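Local coordinates for putative amino acid binding protein (Streptococcus mutans, PDB 4C0R), which probably delivers glutathione, including its oxidized disulfide, to the cystine ABC importer TcyBC as a solute-binding protein of family 3, at residues V5-V10 and Y27-A32; G11-F16 and K160-I165; S166-I171 and L179-L184. All blocks are in the same frame, centred on the assembly; numbering follows the deposited sequence.

Contact 1: V5-V10 and Y27-A32; sequences VTLATV and YDIEVA
Thr9, which meets Ile29 across this contact, has its hydroxyl oxygen OG1 within hydrogen-bonding reach of three groups beyond the two segments: the hydroxyl of Ser17, the carbonyl oxygen of Ala67 and OD1 of Asn68, the last two sharing or competing for its one proton. With OG1 lying opposite the backbone N (chi1 -170°), the methyl CG2 falls between N and the carbonyl carbon, and it is this methyl that looks to the helix. It lies 4.1 Å from CD1 of Ile29, the two side chains meeting at about a right angle. One residue thus divides its labour, its oxygen tied to strand 65-71 and to the start of strand 17-20, its methyl given to the apolar layer.

Strand 5-9 and helix 27-32 run nearly antiparallel, at 167°, with their axes 10.5 Å apart. Ile29 leaves the helix at a slant to the strand, but its chain turns back: with chi2 at -56° the folded CD1 end reaches both Thr9 and Leu7, whose CD2 is likewise 4.1 Å from Ile29 CD1. The other branch of Leu7 goes further along the helix, and CD1 comes within 3.6 Å of Ala32 CB, the whole of that side chain. The leucine therefore forks between helix positions one turn apart. Tyr46 of strand 42-48 touches both Leu7 and Ala32.

Strand 3-9, helix 27-36 and the parallel neighbour strand 42-48 form a beta-alpha-beta crossover, here interrupted by a small three-stranded sheet before the helix. At the first helical turn, Asp28 OD2 accepts a hydrogen bond from the backbone N of Asn69. Across the interface itself all the touching atoms are methyl carbons, so the helix is held on the sheet by dispersion and exclusion of water, while directional polar bonds act at its margins.

Contact 2: G11-F16 and K160-I165; sequences GTTNPF and KIFEKI. With GDS (oxidized glutathione disulfide), chain C.
Ile165, in the first turn of helix 164-173, can be followed outward from a CB that approaches Phe16 CE1. Its CG2 branch, placed opposite the backbone N, presses on the ring of Pro15, 3.6 Å from CG, and also nears Phe16 CE1, oblique to that ring; the other branch carries CD1 to 4.2 Å from Phe16 CZ. Pro15 follows a cis peptide bond, and both it and Phe16 meet the isoleucine at about a right angle. Nearer the ligand, Thr13 CG2 lies 4.1 Å from Phe162 CE2, approaching that ring obliquely.

Between the two segments sits oxidized glutathione disulfide. From one side, Thr12 OG1 donates to its O2 (2.8 Å) and Thr13 OG1 to its O5 (2.9 Å); these threonines form a classic beta bulge opposite Ser17. From the other, Lys160 NZ, which also bonds to Gln148 OE1 and the carbonyl oxygen of Gln113, donates to carboxylate oxygen OE6 at 2.7 Å. Glu163, bent at chi2 (77°), accepts from the ligand amine N6 through OE2 at 2.9 Å, a pairing that would favour a protonated amine. Its OE1 rests over the face of Phe162, whose edge meets ligand O6 at CZ (3.3 Å). A ligand held between facing walls in this way is typical of the interlobe cleft of Venus-flytrap solute-binding proteins, consistent with a closed form.

Contact 3: S166-I171 and L179-L184; sequences SAETII and LKVIDL
Helix 166-171 packs on strand 179-183 in nearly antiparallel sense, 167° between directions and 9.2 Å between axes, with Glu168 level with Val181 and Ile171 with Leu179. Ile171 carries most of the apolar contact from the helix. Its chain extends beyond CG1 (chi2 165°), and this sends CD1 between two strand residues, to 3.6 Å from Val181 CG1 and 4.1 Å from Leu179 CB; CG1 also borders Leu179 CD1. One turn earlier, Ala167 CB approaches the same Val181 methyl more loosely at 4.3 Å.

Strands 160-163 and 179-183 run parallel to each other and flank strand 81-96, to which both are antiparallel, so the helix is the connection of a beta-alpha-beta crossover that passes over one intervening strand. Ala167 also touches Val92 and Val94 of that strand, while Leu179 reaches Ile149 and Val152 of helix 145-153.

Val181 divides its two methyls between partners. CG1 faces Ile171 and Ala167, and CG2 lies under the exposed end of Glu168, whose side chain crosses it at about a right angle and brings OE2 to 3.5 Å, a van der Waals contact. Further along the strand Asp183 OD1 is 6.0 Å from Glu168 OE2, and a salt bridge to Lys164 probably offsets this like charge.

How the contacts relate
From the N terminus, strand 3-9 passes straight from contact 1 into 11-16, the first half of contact 2. The chain then turns back, and helix 27-32 closes contact 1 over an excursion of 16 residues that contains most of the small antiparallel sheet; Tyr27 N and Asp28 N bond to the carbonyl oxygens of Pro15 and Phe16, joining the two contacts. Contact 2 closes only at 160-165, with 143 residues between its two segments, so its span crosses that of contact 1. Contact 3 follows in series, opening on the same helix and closing after seven intervening residues. Asn14 O bonds to Ser166 OG, linking contacts 2 and 3. Contacts 1 and 3 thus brace separate lobes, while contact 2 bridges them.

Contact 1: V5-V10 and Y27-A32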
# COMPACT_ATOMS: atom_id res chain seq x y z
N VAL A 5 -12.55 6.55 17.02
CA VAL A 5 -11.26 6.59 16.33
C VAL A 5 -11.63 6.51 14.86
O VAL A 5 -12.31 5.57 14.47
CB VAL A 5 -10.37 5.33 16.69
CG1 VAL A 5 -9.18 5.12 15.71
CG2 VAL A 5 -9.89 5.41 18.11
N THR A 6 -11.14 7.42 14.02
CA THR A 6 -11.41 7.31 12.58
C THR A 6 -10.15 6.83 11.84
O THR A 6 -9.08 7.41 11.95
CB THR A 6 -11.89 8.62 11.99
OG1 THR A 6 -13.11 8.99 12.67
CG2 THR A 6 -12.19 8.49 10.52
N LEU A 7 -10.31 5.69 11.19
CA LEU A 7 -9.29 5.13 10.28
C LEU A 7 -9.59 5.60 8.87
O LEU A 7 -10.69 5.38 8.34
CB LEU A 7 -9.31 3.60 10.41
CG LEU A 7 -8.28 2.88 9.53
CD1 LEU A 7 -8.01 1.49 10.10
CD2 LEU A 7 -8.69 2.74 8.08
N ALA A 8 -8.62 6.29 8.28
CA ALA A 8 -8.75 6.80 6.90
C ALA A 8 -8.04 5.90 5.90
O ALA A 8 -6.94 5.41 6.15
CB ALA A 8 -8.22 8.21 6.80
N THR A 9 -8.73 5.64 4.77
CA THR A 9 -8.19 4.80 3.74
C THR A 9 -8.61 5.32 2.39
O THR A 9 -9.54 6.10 2.33
CB THR A 9 -8.66 3.35 3.95
OG1 THR A 9 -7.97 2.47 3.08
CG2 THR A 9 -10.15 3.22 3.73
N VAL A 10 -7.97 4.88 1.31
CA VAL A 10 -8.42 5.31 -0.02
C VAL A 10 -9.45 4.31 -0.54
O VAL A 10 -10.43 4.70 -1.19
CB VAL A 10 -7.26 5.43 -1.02
CG1 VAL A 10 -7.76 6.05 -2.30
CG2 VAL A 10 -6.12 6.30 -0.44
N TYR A 27 -7.25 -6.39 3.38
CA TYR A 27 -6.38 -6.77 4.47
C TYR A 27 -6.26 -5.63 5.48
O TYR A 27 -6.32 -5.89 6.67
CB TYR A 27 -5.01 -7.14 3.91
CG TYR A 27 -4.03 -7.68 4.96
CD1 TYR A 27 -4.18 -8.95 5.54
CD2 TYR A 27 -2.95 -6.92 5.37
CE1 TYR A 27 -3.25 -9.44 6.46
CE2 TYR A 27 -2.05 -7.38 6.30
CZ TYR A 27 -2.20 -8.64 6.86
OH TYR A 27 -1.29 -9.15 7.75
N ASP A 28 -5.95 -4.41 5.06
CA ASP A 28 -5.74 -3.36 6.05
C ASP A 28 -7.00 -3.21 6.95
O ASP A 28 -6.92 -3.01 8.17
CB ASP A 28 -5.46 -2.02 5.40
CG ASP A 28 -4.10 -1.88 4.78
OD1 ASP A 28 -3.13 -2.41 5.36
OD2 ASP A 28 -4.01 -1.27 3.71
N ILE A 29 -8.16 -3.25 6.30
CA ILE A 29 -9.41 -3.03 6.98
C ILE A 29 -9.76 -4.17 7.90
O ILE A 29 -10.19 -3.95 9.06
CB ILE A 29 -10.55 -2.80 5.94
CG1 ILE A 29 -10.23 -1.62 5.01
CG2 ILE A 29 -11.85 -2.56 6.69
CD1 ILE A 29 -9.95 -0.33 5.71
N GLU A 30 -9.59 -5.39 7.42
CA GLU A 30 -9.98 -6.54 8.19
C GLU A 30 -8.98 -6.79 9.34
O GLU A 30 -9.37 -7.26 10.43
CB GLU A 30 -10.13 -7.74 7.28
CG GLU A 30 -11.18 -7.56 6.23
CD GLU A 30 -12.62 -7.44 6.75
OE1 GLU A 30 -12.90 -7.68 7.94
OE2 GLU A 30 -13.51 -7.08 5.96
N VAL A 31 -7.69 -6.48 9.13
CA VAL A 31 -6.76 -6.48 10.23
C VAL A 31 -7.13 -5.49 11.30
O VAL A 31 -7.14 -5.81 12.48
CB VAL A 31 -5.28 -6.32 9.79
CG1 VAL A 31 -4.38 -6.17 11.00
CG2 VAL A 31 -4.84 -7.55 8.91
N ALA A 32 -7.43 -4.25 10.89
CA ALA A 32 -7.87 -3.27 11.85
C ALA A 32 -9.12 -3.75 12.62
O ALA A 32 -9.17 -3.63 13.85
CB ALA A 32 -8.14 -1.95 11.14

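Contact 2: G11-F16 and K160-I165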
# COMPACT_ATOMS: atom_id res chain seq x y z
N GLY A 11 -9.26 3.02 -0.32
CA GLY A 11 -10.25 2.05 -0.72
C GLY A 11 -10.26 1.75 -2.21
O GLY A 11 -11.25 1.19 -2.73
N THR A 12 -9.13 2.02 -2.89
CA THR A 12 -8.96 1.69 -4.30
C THR A 12 -7.73 0.89 -4.61
O THR A 12 -7.16 0.97 -5.72
CB THR A 12 -8.96 2.94 -5.17
OG1 THR A 12 -7.85 3.76 -4.79
CG2 THR A 12 -10.30 3.71 -4.96
N THR A 13 -7.28 0.09 -3.65
CA THR A 13 -6.06 -0.68 -3.75
C THR A 13 -6.29 -2.14 -3.36
O THR A 13 -5.86 -2.58 -2.28
CB THR A 13 -4.94 -0.03 -2.91
OG1 THR A 13 -4.90 1.40 -3.17
CG2 THR A 13 -3.58 -0.61 -3.20
N ASN A 14 -6.97 -2.85 -4.22
CA ASN A 14 -7.25 -4.26 -3.98
C ASN A 14 -5.93 -5.01 -3.95
O ASN A 14 -5.11 -4.79 -4.81
CB ASN A 14 -8.15 -4.71 -5.14
CG ASN A 14 -8.51 -6.15 -5.15
OD1 ASN A 14 -8.33 -6.93 -4.23
ND2 ASN A 14 -9.06 -6.55 -6.31
N PRO A 15 -5.70 -5.89 -2.96
CA PRO A 15 -6.59 -6.40 -1.92
C PRO A 15 -6.36 -5.84 -0.53
O PRO A 15 -6.84 -6.38 0.44
CB PRO A 15 -6.26 -7.86 -1.90
CG PRO A 15 -4.77 -7.86 -2.12
CD PRO A 15 -4.50 -6.76 -3.10
N PHE A 16 -5.66 -4.71 -0.42
CA PHE A 16 -5.41 -4.10 0.88
C PHE A 16 -6.58 -3.31 1.39
O PHE A 16 -6.92 -3.34 2.56
CB PHE A 16 -4.11 -3.23 0.87
CG PHE A 16 -2.86 -4.07 1.03
CD1 PHE A 16 -2.30 -4.73 -0.09
CD2 PHE A 16 -2.29 -4.29 2.26
CE1 PHE A 16 -1.25 -5.53 0.08
CE2 PHE A 16 -1.23 -5.11 2.41
CZ PHE A 16 -0.72 -5.73 1.34
N LYS A 160 4.24 0.02 -15.39
CA LYS A 160 3.82 0.57 -14.09
C LYS A 160 4.57 -0.19 -12.99
O LYS A 160 4.56 -1.41 -12.96
CB LYS A 160 2.31 0.41 -13.88
CG LYS A 160 1.78 0.83 -12.50
CD LYS A 160 1.99 2.31 -12.23
CE LYS A 160 1.43 2.69 -10.87
NZ LYS A 160 1.69 4.11 -10.53
N ILE A 161 5.20 0.55 -12.10
CA ILE A 161 5.85 -0.01 -10.92
C ILE A 161 4.90 0.06 -9.71
O ILE A 161 4.31 1.11 -9.42
CB ILE A 161 7.15 0.69 -10.55
CG1 ILE A 161 8.14 0.59 -11.72
CG2 ILE A 161 7.75 0.11 -9.28
CD1 ILE A 161 9.37 1.45 -11.52
N PHE A 162 4.65 -1.07 -9.08
CA PHE A 162 3.82 -1.09 -7.88
C PHE A 162 4.13 -2.32 -7.07
O PHE A 162 4.82 -3.24 -7.54
CB PHE A 162 2.32 -1.10 -8.26
CG PHE A 162 1.44 -0.58 -7.12
CD1 PHE A 162 1.48 0.78 -6.77
CD2 PHE A 162 0.70 -1.43 -6.37
CE1 PHE A 162 0.75 1.26 -5.68
CE2 PHE A 162 -0.05 -0.94 -5.27
CZ PHE A 162 -0.01 0.43 -4.95
N GLU A 163 3.58 -2.40 -5.85
CA GLU A 163 3.69 -3.63 -5.05
C GLU A 163 3.10 -4.86 -5.78
O GLU A 163 2.08 -4.76 -6.43
CB GLU A 163 2.97 -3.44 -3.71
CG GLU A 163 3.74 -2.65 -2.67
CD GLU A 163 3.80 -1.16 -2.82
OE1 GLU A 163 3.04 -0.56 -3.60
OE2 GLU A 163 4.65 -0.62 -2.12
N LYS A 164 3.77 -5.99 -5.61
CA LYS A 164 3.42 -7.24 -6.24
C LYS A 164 2.03 -7.72 -5.92
O LYS A 164 1.35 -8.18 -6.80
CB LYS A 164 4.43 -8.31 -5.79
CG LYS A 164 4.35 -9.59 -6.56
CD LYS A 164 5.63 -10.39 -6.36
CE LYS A 164 5.70 -11.54 -7.36
NZ LYS A 164 6.91 -12.33 -7.13
N ILE A 165 1.62 -7.68 -4.66
CA ILE A 165 0.37 -8.30 -4.28
C ILE A 165 -0.81 -7.64 -5.05
O ILE A 165 -1.64 -8.34 -5.66
CB ILE A 165 0.16 -8.26 -2.77
CG1 ILE A 165 1.17 -9.13 -2.02
CG2 ILE A 165 -1.28 -8.72 -2.43
CD1 ILE A 165 1.25 -8.90 -0.55
CD1 GDS C . -5.30 9.48 -6.07
N2 GDS C . -5.25 8.29 -6.92
CA2 GDS C . -5.94 7.16 -6.43
C2 GDS C . -7.40 7.03 -6.69
O2 GDS C . -8.12 6.32 -5.95
CB2 GDS C . -5.32 6.08 -5.62
SG2 GDS C . -3.55 6.22 -5.49
N3 GDS C . -7.94 7.74 -7.83
CA3 GDS C . -9.38 7.72 -8.08
C3 GDS C . -9.84 9.11 -7.63
OE3 GDS C . -10.75 9.73 -8.25
OE4 GDS C . -9.32 9.69 -6.63
N4 GDS C . -1.33 3.87 -5.33
CA4 GDS C . -1.26 3.64 -6.75
C4 GDS C . -0.10 4.37 -7.34
OE5 GDS C . 0.89 4.71 -6.62
OE6 GDS C . -0.11 4.56 -8.58
C5 GDS C . -2.44 3.32 -4.61
O5 GDS C . -3.28 2.64 -5.19
CA5 GDS C . -2.48 3.72 -3.20
N5 GDS C . -1.27 3.84 -2.49
CB5 GDS C . -3.57 4.68 -2.88
SG5 GDS C . -3.12 6.32 -3.51
CA6 GDS C . 3.22 2.76 -1.49
C6 GDS C . 3.34 3.95 -0.55
OE7 GDS C . 3.43 5.11 -1.05
OE8 GDS C . 3.35 3.79 0.69
N6 GDS C . 3.37 1.54 -0.68
CB6 GDS C . 1.92 2.79 -2.23
CG6 GDS C . 0.78 3.14 -1.24
CD6 GDS C . -0.52 2.80 -1.94
O6 GDS C . -0.99 1.66 -2.06

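Contact 3: S166-I171 and L179-L184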
# COMPACT_ATOMS: atom_id res chain seq x y z
N SER A 166 -0.87 -6.31 -5.09
CA SER A 166 -1.92 -5.67 -5.85
C SER A 166 -1.76 -5.85 -7.35
O SER A 166 -2.72 -6.08 -8.04
CB SER A 166 -2.04 -4.17 -5.54
OG SER A 166 -2.60 -3.96 -4.27
N ALA A 167 -0.52 -5.76 -7.83
CA ALA A 167 -0.31 -5.93 -9.27
C ALA A 167 -0.85 -7.28 -9.74
O ALA A 167 -1.58 -7.36 -10.73
CB ALA A 167 1.15 -5.80 -9.62
N GLU A 168 -0.45 -8.33 -9.05
CA GLU A 168 -0.83 -9.69 -9.42
C GLU A 168 -2.33 -9.89 -9.27
O GLU A 168 -2.99 -10.49 -10.13
CB GLU A 168 -0.02 -10.72 -8.64
CG GLU A 168 1.46 -10.72 -9.05
CD GLU A 168 2.23 -11.87 -8.49
OE1 GLU A 168 1.95 -12.33 -7.37
OE2 GLU A 168 3.16 -12.28 -9.21
N THR A 169 -2.88 -9.35 -8.19
CA THR A 169 -4.30 -9.51 -7.93
C THR A 169 -5.14 -8.89 -9.04
O THR A 169 -6.07 -9.51 -9.55
CB THR A 169 -4.69 -8.88 -6.57
OG1 THR A 169 -4.04 -9.60 -5.50
CG2 THR A 169 -6.17 -8.85 -6.40
N ILE A 170 -4.81 -7.67 -9.42
CA ILE A 170 -5.54 -6.92 -10.45
C ILE A 170 -5.39 -7.58 -11.81
O ILE A 170 -6.35 -7.75 -12.51
CB ILE A 170 -5.07 -5.47 -10.49
CG1 ILE A 170 -5.57 -4.74 -9.27
CG2 ILE A 170 -5.62 -4.78 -11.72
CD1 ILE A 170 -4.86 -3.42 -9.02
N ILE A 171 -4.16 -7.98 -12.18
CA ILE A 171 -3.96 -8.61 -13.46
C ILE A 171 -4.77 -9.89 -13.55
O ILE A 171 -5.31 -10.20 -14.60
CB ILE A 171 -2.47 -8.94 -13.68
CG1 ILE A 171 -1.68 -7.64 -13.95
CG2 ILE A 171 -2.30 -10.01 -14.77
CD1 ILE A 171 -0.19 -7.84 -13.79
N LEU A 179 -0.25 -8.97 -19.79
CA LEU A 179 0.71 -8.33 -18.88
C LEU A 179 1.46 -9.36 -18.08
O LEU A 179 0.95 -10.47 -17.81
CB LEU A 179 0.01 -7.37 -17.90
CG LEU A 179 -0.68 -6.14 -18.50
CD1 LEU A 179 -1.33 -5.29 -17.41
CD2 LEU A 179 0.32 -5.33 -19.32
N LYS A 180 2.65 -8.99 -17.67
CA LYS A 180 3.41 -9.79 -16.73
C LYS A 180 4.03 -8.88 -15.67
O LYS A 180 4.02 -7.65 -15.80
CB LYS A 180 4.51 -10.55 -17.44
CG LYS A 180 5.52 -9.65 -18.10
CD LYS A 180 6.67 -10.45 -18.66
CE LYS A 180 7.70 -9.53 -19.26
NZ LYS A 180 8.87 -10.30 -19.79
N VAL A 181 4.55 -9.50 -14.62
CA VAL A 181 5.26 -8.81 -13.59
C VAL A 181 6.71 -9.29 -13.52
O VAL A 181 7.01 -10.46 -13.76
CB VAL A 181 4.54 -8.88 -12.19
CG1 VAL A 181 3.06 -8.53 -12.31
CG2 VAL A 181 4.77 -10.15 -11.49
N ILE A 182 7.59 -8.33 -13.27
CA ILE A 182 9.00 -8.54 -13.10
C ILE A 182 9.38 -8.09 -11.69
O ILE A 182 9.19 -6.93 -11.34
CB ILE A 182 9.84 -7.73 -14.14
CG1 ILE A 182 9.49 -8.20 -15.56
CG2 ILE A 182 11.35 -7.83 -13.85
CD1 ILE A 182 10.01 -7.24 -16.63
N ASP A 183 10.01 -8.97 -10.92
CA ASP A 183 10.47 -8.60 -9.57
C ASP A 183 11.60 -7.61 -9.63
O ASP A 183 12.53 -7.76 -10.43
CB ASP A 183 10.95 -9.83 -8.76
CG ASP A 183 9.86 -10.81 -8.50
OD1 ASP A 183 8.73 -10.44 -8.10
OD2 ASP A 183 10.13 -12.01 -8.71
N LEU A 184 11.53 -6.61 -8.76
CA LEU A 184 12.51 -5.56 -8.63
C LEU A 184 13.31 -5.69 -7.34
O LEU A 184 12.86 -6.28 -6.39
CB LEU A 184 11.84 -4.17 -8.61
CG LEU A 184 11.19 -3.78 -9.93
CD1 LEU A 184 10.42 -2.49 -9.76
CD2 LEU A 184 12.22 -3.62 -11.03